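Local coordinates for transcriptional repressor (Vibrio fischeri, PDB 3KV1), which probably represses transcription as a SorC-family regulator, binding a sugar ligand through this domain and DNA through another part of the protein, at residues Tyr48-Gly62 against Ser144-Ile156. Sequence-based numbering, arbitrary orientation. Where two conformers were deposited one is given.
Sequences YLNNNLQEGMAVAVG and SQARKAEFALVGI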
ATOM      1  N   TYR A  48      11.688  16.688  16.940  1.00 20.55           N
ATOM      2  CA  TYR A  48      10.425  17.419  17.033  1.00 22.97           C
ATOM      3  C   TYR A  48       9.250  16.415  17.071  1.00 22.19           C
ATOM      4  O   TYR A  48       8.361  16.526  17.917  1.00 21.33           O
ATOM      5  CB  TYR A  48      10.282  18.439  15.873  1.00 20.75           C
ATOM      6  CG  TYR A  48       8.864  18.975  15.707  1.00 20.24           C
ATOM      7  CD1 TYR A  48       8.429  20.079  16.429  1.00 23.99           C
ATOM      8  CD2 TYR A  48       7.978  18.361  14.834  1.00 22.97           C
ATOM      9  CE1 TYR A  48       7.111  20.554  16.275  1.00 23.43           C
ATOM     10  CE2 TYR A  48       6.690  18.829  14.666  1.00 26.59           C
ATOM     11  CZ  TYR A  48       6.264  19.907  15.401  1.00 23.14           C
ATOM     12  OH  TYR A  48       4.957  20.332  15.230  1.00 27.04           O
ATOM     13  N   LEU A  49       9.235  15.445  16.164  1.00 18.77           N
ATOM     14  CA  LEU A  49       8.157  14.448  16.180  1.00 21.18           C
ATOM     15  C   LEU A  49       8.191  13.589  17.437  1.00 24.29           C
ATOM     16  O   LEU A  49       7.142  13.270  18.029  1.00 21.44           O
ATOM     17  CB  LEU A  49       8.227  13.540  14.968  1.00 20.53           C
ATOM     18  CG  LEU A  49       7.867  14.219  13.641  1.00 23.10           C
ATOM     19  CD1 LEU A  49       8.034  13.188  12.523  1.00 23.70           C
ATOM     20  CD2 LEU A  49       6.420  14.721  13.673  1.00 22.53           C
ATOM     21  N   ASN A  50       9.392  13.234  17.872  1.00 21.89           N
ATOM     22  CA  ASN A  50       9.508  12.446  19.108  1.00 20.85           C
ATOM     23  C   ASN A  50       8.790  13.113  20.277  1.00 24.41           C
ATOM     24  O   ASN A  50       8.098  12.447  21.068  1.00 26.18           O
ATOM     25  CB  ASN A  50      10.997  12.266  19.468  1.00 24.09           C
ATOM     26  CG  ASN A  50      11.202  11.386  20.686  1.00 30.33           C
ATOM     27  OD1 ASN A  50      10.528  10.374  20.860  1.00 29.11           O
ATOM     28  ND2 ASN A  50      12.166  11.762  21.529  1.00 28.95           N
ATOM     29  N   ASN A  51       8.971  14.427  20.409  1.00 22.26           N
ATOM     30  CA  ASN A  51       8.360  15.166  21.513  1.00 27.02           C
ATOM     31  C   ASN A  51       6.884  15.494  21.301  1.00 29.87           C
ATOM     32  O   ASN A  51       6.136  15.622  22.262  1.00 33.02           O
ATOM     33  CB  ASN A  51       9.106  16.471  21.743  1.00 33.88           C
ATOM     34  CG  ASN A  51      10.521  16.263  22.242  1.00 38.97           C
ATOM     35  OD1 ASN A  51      10.784  15.379  23.040  1.00 39.78           O
ATOM     36  ND2 ASN A  51      11.433  17.103  21.784  1.00 44.04           N
ATOM     37  N   ASN A  52       6.447  15.638  20.053  1.00 21.73           N
ATOM     38  CA  ASN A  52       5.102  16.207  19.838  1.00 23.07           C
ATOM     39  C   ASN A  52       4.026  15.259  19.352  1.00 22.52           C
ATOM     40  O   ASN A  52       2.831  15.531  19.527  1.00 23.43           O
ATOM     41  CB  ASN A  52       5.180  17.420  18.897  1.00 24.06           C
ATOM     42  CG  ASN A  52       5.845  18.607  19.559  1.00 29.98           C
ATOM     43  OD1 ASN A  52       5.187  19.366  20.251  1.00 29.27           O
ATOM     44  ND2 ASN A  52       7.160  18.745  19.385  1.00 26.33           N
ATOM     45  N   LEU A  53       4.430  14.148  18.746  1.00 21.90           N
ATOM     46  CA  LEU A  53       3.463  13.240  18.128  1.00 20.38           C
ATOM     47  C   LEU A  53       2.898  12.289  19.190  1.00 23.92           C
ATOM     48  O   LEU A  53       3.546  11.334  19.590  1.00 24.99           O
ATOM     49  CB  LEU A  53       4.149  12.466  16.984  1.00 20.47           C
ATOM     50  CG  LEU A  53       3.295  11.430  16.271  1.00 17.44           C
ATOM     51  CD1 LEU A  53       2.045  12.083  15.681  1.00 19.46           C
ATOM     52  CD2 LEU A  53       4.144  10.762  15.163  1.00 23.56           C
ATOM     53  N   GLN A  54       1.681  12.544  19.663  1.00 20.72           N
ATOM     54  CA  GLN A  54       1.124  11.726  20.747  1.00 19.83           C
ATOM     55  C   GLN A  54       0.464  10.443  20.237  1.00 21.81           C
ATOM     56  O   GLN A  54       0.048  10.376  19.081  1.00 23.50           O
ATOM     57  CB  GLN A  54       0.083  12.535  21.541  1.00 26.55           C
ATOM     58  CG  GLN A  54       0.630  13.864  22.129  1.00 24.83           C
ATOM     59  CD  GLN A  54       1.858  13.627  23.005  1.00 32.32           C
ATOM     60  OE1 GLN A  54       1.764  12.989  24.053  1.00 31.68           O
ATOM     61  NE2 GLN A  54       3.012  14.119  22.568  1.00 31.62           N
ATOM     62  N   GLU A  55       0.366   9.442  21.106  0.56 25.18           N
ATOM     63  CA  GLU A  55      -0.436   8.251  20.810  0.56 26.58           C
ATOM     64  C   GLU A  55      -1.797   8.692  20.286  0.56 26.08           C
ATOM     65  O   GLU A  55      -2.413   9.619  20.825  0.56 28.47           O
ATOM     66  CB  GLU A  55      -0.618   7.402  22.072  0.56 32.15           C
ATOM     67  CG  GLU A  55      -1.250   8.160  23.228  0.56 35.22           C
ATOM     68  CD  GLU A  55      -1.797   7.236  24.305  0.56 48.19           C
ATOM     69  OE1 GLU A  55      -1.366   6.064  24.356  0.56 49.97           O
ATOM     70  OE2 GLU A  55      -2.659   7.682  25.096  0.56 50.16           O
ATOM     71  N   GLY A  56      -2.267   8.045  19.224  1.00 24.70           N
ATOM     72  CA  GLY A  56      -3.578   8.362  18.681  1.00 24.17           C
ATOM     73  C   GLY A  56      -3.613   9.501  17.661  1.00 25.14           C
ATOM     74  O   GLY A  56      -4.655   9.767  17.052  1.00 28.02           O
HETATM   75  N   MSE A  57      -2.496  10.210  17.493  1.00 21.88           N
HETATM   76  CA  MSE A  57      -2.406  11.260  16.479  1.00 17.75           C
HETATM   77  C   MSE A  57      -1.873  10.648  15.195  1.00 19.78           C
HETATM   78  O   MSE A  57      -1.361   9.514  15.184  1.00 23.47           O
HETATM   79  CB  MSE A  57      -1.496  12.401  16.936  1.00 19.41           C
HETATM   80  CG  MSE A  57      -2.016  13.055  18.209  1.00 22.95           C
HETATM   81 SE   MSE A  57      -1.004  14.675  18.610  0.77 23.15          SE
HETATM   82  CE  MSE A  57      -2.081  15.307  20.095  1.00 23.25           C
ATOM     83  N   ALA A  58      -2.010  11.408  14.134  1.00 19.22           N
ATOM     84  CA  ALA A  58      -1.658  10.954  12.798  1.00 19.99           C
ATOM     85  C   ALA A  58      -0.801  11.979  12.082  1.00 22.50           C
ATOM     86  O   ALA A  58      -0.894  13.190  12.350  1.00 19.50           O
ATOM     87  CB  ALA A  58      -2.919  10.717  12.006  1.00 20.13           C
ATOM     88  N   VAL A  59      -0.008  11.485  11.137  1.00 18.18           N
ATOM     89  CA  VAL A  59       0.838  12.333  10.273  1.00 15.44           C
ATOM     90  C   VAL A  59       0.501  12.028   8.806  1.00 17.10           C
ATOM     91  O   VAL A  59       0.498  10.833   8.402  1.00 21.17           O
ATOM     92  CB  VAL A  59       2.372  12.045  10.506  1.00 17.76           C
ATOM     93  CG1 VAL A  59       3.211  13.035   9.700  1.00 21.00           C
ATOM     94  CG2 VAL A  59       2.730  12.086  12.023  1.00 22.90           C
ATOM     95  N   ALA A  60       0.158  13.063   8.020  1.00 16.03           N
ATOM     96  CA  ALA A  60      -0.020  12.925   6.574  1.00 18.70           C
ATOM     97  C   ALA A  60       1.368  13.031   5.979  1.00 21.01           C
ATOM     98  O   ALA A  60       1.983  14.075   6.149  1.00 17.75           O
ATOM     99  CB  ALA A  60      -0.875  14.058   6.029  1.00 19.04           C
ATOM    100  N   VAL A  61       1.802  12.026   5.211  1.00 14.28           N
ATOM    101  CA  VAL A  61       3.210  11.915   4.831  1.00 15.39           C
ATOM    102  C   VAL A  61       3.365  12.039   3.306  1.00 17.24           C
ATOM    103  O   VAL A  61       2.675  11.354   2.552  1.00 17.04           O
ATOM    104  CB  VAL A  61       3.754  10.555   5.309  1.00 14.93           C
ATOM    105  CG1 VAL A  61       5.195  10.315   4.800  1.00 18.51           C
ATOM    106  CG2 VAL A  61       3.702  10.443   6.876  1.00 17.67           C
ATOM    107  N   GLY A  62       4.238  12.946   2.855  1.00 17.14           N
ATOM    108  CA  GLY A  62       4.501  13.079   1.420  1.00 16.66           C
ATOM    109  C   GLY A  62       5.671  12.211   0.985  1.00 16.80           C
ATOM    110  O   GLY A  62       6.099  11.315   1.700  1.00 19.32           O
ATOM    111  N   SER A 144      -9.349  11.289   3.387  0.54 28.12           N
ATOM    112  CA  SER A 144     -10.019  11.940   4.511  0.54 27.91           C
ATOM    113  C   SER A 144      -9.239  11.760   5.810  0.54 27.56           C
ATOM    114  O   SER A 144      -9.139  12.694   6.605  0.54 24.62           O
ATOM    115  CB  SER A 144     -11.468  11.471   4.677  0.54 30.17           C
ATOM    116  OG  SER A 144     -12.303  12.106   3.730  0.54 31.67           O
ATOM    117  N   GLN A 145      -8.668  10.578   6.016  1.00 24.20           N
ATOM    118  CA  GLN A 145      -7.814  10.374   7.189  1.00 25.22           C
ATOM    119  C   GLN A 145      -6.582  11.301   7.146  1.00 22.74           C
ATOM    120  O   GLN A 145      -6.144  11.857   8.164  1.00 22.63           O
ATOM    121  CB  GLN A 145      -7.366   8.911   7.325  1.00 24.36           C
ATOM    122  CG  GLN A 145      -8.524   7.953   7.662  1.00 29.19           C
ATOM    123  CD  GLN A 145      -9.396   8.472   8.804  1.00 40.38           C
ATOM    124  OE1 GLN A 145     -10.603   8.701   8.631  1.00 48.11           O
ATOM    125  NE2 GLN A 145      -8.785   8.678   9.977  1.00 39.33           N
ATOM    126  N   ALA A 146      -6.029  11.497   5.963  1.00 21.31           N
ATOM    127  CA  ALA A 146      -4.824  12.306   5.889  1.00 23.62           C
ATOM    128  C   ALA A 146      -5.205  13.765   6.128  1.00 23.24           C
ATOM    129  O   ALA A 146      -4.468  14.511   6.749  1.00 21.71           O
ATOM    130  CB  ALA A 146      -4.125  12.127   4.519  1.00 20.61           C
ATOM    131  N   ARG A 147      -6.393  14.163   5.673  1.00 20.87           N
ATOM    132  CA  ARG A 147      -6.838  15.560   5.744  1.00 26.32           C
ATOM    133  C   ARG A 147      -7.056  15.929   7.198  1.00 22.88           C
ATOM    134  O   ARG A 147      -6.882  17.086   7.608  1.00 23.38           O
ATOM    135  CB  ARG A 147      -8.178  15.635   4.989  1.00 33.08           C
ATOM    136  CG  ARG A 147      -8.699  16.973   4.602  1.00 44.66           C
ATOM    137  CD  ARG A 147      -9.894  16.773   3.641  1.00 35.28           C
ATOM    138  NE  ARG A 147      -9.446  16.337   2.312  1.00 41.20           N
ATOM    139  CZ  ARG A 147      -9.934  15.279   1.658  1.00 46.63           C
ATOM    140  NH1 ARG A 147     -10.871  14.524   2.220  1.00 42.29           N
ATOM    141  NH2 ARG A 147      -9.482  14.976   0.441  1.00 47.82           N
ATOM    142  N   LYS A 148      -7.431  14.923   7.980  1.00 22.84           N
ATOM    143  CA  LYS A 148      -7.762  15.102   9.377  1.00 22.64           C
ATOM    144  C   LYS A 148      -6.554  14.869  10.293  1.00 21.32           C
ATOM    145  O   LYS A 148      -6.703  14.748  11.503  1.00 23.44           O
ATOM    146  CB  LYS A 148      -8.921  14.128   9.740  1.00 42.47           C
ATOM    147  CG  LYS A 148      -9.379  14.177  11.189  1.00 49.09           C
ATOM    148  CD  LYS A 148     -10.384  13.065  11.544  1.00 47.85           C
ATOM    149  CE  LYS A 148     -10.644  12.993  13.072  1.00 38.21           C
ATOM    150  NZ  LYS A 148     -11.580  14.101  13.570  1.00 42.78           N
ATOM    151  N   ALA A 149      -5.338  14.785   9.735  1.00 19.10           N
ATOM    152  CA  ALA A 149      -4.165  14.547  10.566  1.00 21.13           C
ATOM    153  C   ALA A 149      -3.756  15.800  11.338  1.00 17.76           C
ATOM    154  O   ALA A 149      -3.930  16.925  10.874  1.00 21.41           O
ATOM    155  CB  ALA A 149      -2.971  14.091   9.683  1.00 21.98           C
ATOM    156  N   GLU A 150      -3.151  15.576  12.494  1.00 19.83           N
ATOM    157  CA  GLU A 150      -2.572  16.642  13.299  1.00 20.01           C
ATOM    158  C   GLU A 150      -1.300  17.239  12.655  1.00 19.52           C
ATOM    159  O   GLU A 150      -1.013  18.396  12.846  1.00 18.50           O
ATOM    160  CB  GLU A 150      -2.189  16.079  14.689  1.00 21.93           C
ATOM    161  CG  GLU A 150      -3.400  15.762  15.645  1.00 24.70           C
ATOM    162  CD  GLU A 150      -3.981  14.364  15.473  1.00 22.98           C
ATOM    163  OE1 GLU A 150      -4.749  13.936  16.365  1.00 24.61           O
ATOM    164  OE2 GLU A 150      -3.658  13.665  14.483  1.00 23.66           O
ATOM    165  N   PHE A 151      -0.519  16.407  11.964  1.00 17.41           N
ATOM    166  CA  PHE A 151       0.743  16.823  11.336  1.00 17.66           C
ATOM    167  C   PHE A 151       0.760  16.459   9.871  1.00 15.07           C
ATOM    168  O   PHE A 151       0.079  15.517   9.474  1.00 16.20           O
ATOM    169  CB  PHE A 151       1.936  16.072  11.948  1.00 18.89           C
ATOM    170  CG  PHE A 151       2.079  16.272  13.436  1.00 21.37           C
ATOM    171  CD1 PHE A 151       1.337  15.473  14.334  1.00 22.24           C
ATOM    172  CD2 PHE A 151       2.970  17.226  13.926  1.00 22.67           C
ATOM    173  CE1 PHE A 151       1.454  15.656  15.701  1.00 18.59           C
ATOM    174  CE2 PHE A 151       3.095  17.418  15.315  1.00 23.69           C
ATOM    175  CZ  PHE A 151       2.334  16.616  16.190  1.00 18.85           C
ATOM    176  N   ALA A 152       1.611  17.156   9.093  1.00 18.32           N
ATOM    177  CA  ALA A 152       1.978  16.677   7.760  1.00 16.91           C
ATOM    178  C   ALA A 152       3.488  16.735   7.689  1.00 16.27           C
ATOM    179  O   ALA A 152       4.105  17.635   8.274  1.00 19.47           O
ATOM    180  CB  ALA A 152       1.332  17.553   6.635  1.00 17.49           C
ATOM    181  N   LEU A 153       4.098  15.773   7.015  1.00 15.36           N
ATOM    182  CA  LEU A 153       5.545  15.772   6.886  1.00 15.90           C
ATOM    183  C   LEU A 153       5.811  15.825   5.376  1.00 16.64           C
ATOM    184  O   LEU A 153       5.524  14.882   4.648  1.00 18.66           O
ATOM    185  CB  LEU A 153       6.076  14.499   7.554  1.00 19.08           C
ATOM    186  CG  LEU A 153       7.570  14.271   7.474  1.00 24.72           C
ATOM    187  CD1 LEU A 153       8.270  15.369   8.306  1.00 32.88           C
ATOM    188  CD2 LEU A 153       7.823  12.890   8.059  1.00 22.61           C
ATOM    189  N   VAL A 154       6.279  16.967   4.886  1.00 16.44           N
ATOM    190  CA  VAL A 154       6.399  17.110   3.439  1.00 16.95           C
ATOM    191  C   VAL A 154       7.721  17.754   3.057  1.00 18.50           C
ATOM    192  O   VAL A 154       8.304  18.527   3.840  1.00 19.93           O
ATOM    193  CB  VAL A 154       5.241  17.976   2.899  1.00 17.94           C
ATOM    194  CG1 VAL A 154       3.896  17.215   2.963  1.00 23.43           C
ATOM    195  CG2 VAL A 154       5.165  19.333   3.675  1.00 20.74           C
ATOM    196  N   GLY A 155       8.190  17.459   1.856  1.00 17.45           N
ATOM    197  CA  GLY A 155       9.393  18.113   1.367  1.00 17.79           C
ATOM    198  C   GLY A 155       8.971  19.224   0.435  1.00 18.51           C
ATOM    199  O   GLY A 155       7.854  19.198  -0.097  1.00 18.52           O
ATOM    200  N   ILE A 156       9.842  20.217   0.225  1.00 19.88           N
ATOM    201  CA  ILE A 156       9.557  21.241  -0.781  1.00 16.88           C
ATOM    202  C   ILE A 156      10.493  20.930  -1.944  1.00 20.10           C
ATOM    203  O   ILE A 156      11.723  20.947  -1.776  1.00 23.76           O
ATOM    204  CB  ILE A 156       9.870  22.654  -0.261  1.00 18.62           C
ATOM    205  CG1 ILE A 156       9.070  22.930   1.020  1.00 21.59           C
ATOM    206  CG2 ILE A 156       9.591  23.720  -1.386  1.00 22.37           C
ATOM    207  CD1 ILE A 156       9.529  24.210   1.788  1.00 28.72           C
TER
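F151 sends its ring from strand 151-156 into the corner between helix 48-52 and strand 58-61, and it has the largest buried area of any residue in this contact. With CG anti to its own carbonyl carbon, the ring meets groups around much of its rim: Y48 OH lies in the ring plane, 3.5 Å from F151 CE2, and N52 O sits near that plane beside CZ. L53 CD1 comes in obliquely, 3.6 Å from F151 CE1, and L49 CD2 also reaches the ring obliquely but more distantly. On the same face of the sheet, V59 CG1 packs between F151 CB and L153 CB. The two strands run parallel, their short axes 4.3 Å apart and inclined by 28°, and four backbone hydrogen bonds join them: F151 N to A58 O, A60 N to F151 O, L153 N to A60 O and G62 N to L153 O, the last nearly straight. This pairing is part of the parallel core of a Rossmann-like sheet, consistent with the fold expected of this sugar-binding domain; strand 58-61 is flanked on its other edge by strand 83-86. The other face is lined by small residues, A60 meeting A146, A149 and A152; its CB lies 4.1 Å from A146 CB, bringing the end of helix 137-147 close to the sheet. Toward the partly exposed end the packing gives way to polar contact. E150, bent at chi2 (87°), turns its carboxylate back over selenomethionine M57 and accepts A58 N at OE2 (2.8 Å), the donor standing 43° out of the carboxylate plane. M57 SE lies at the edge of the F151 ring, 3.9 Å from F151 CE1, a Met-aromatic contact at the border between the buried corner and the exposed turn 54-57.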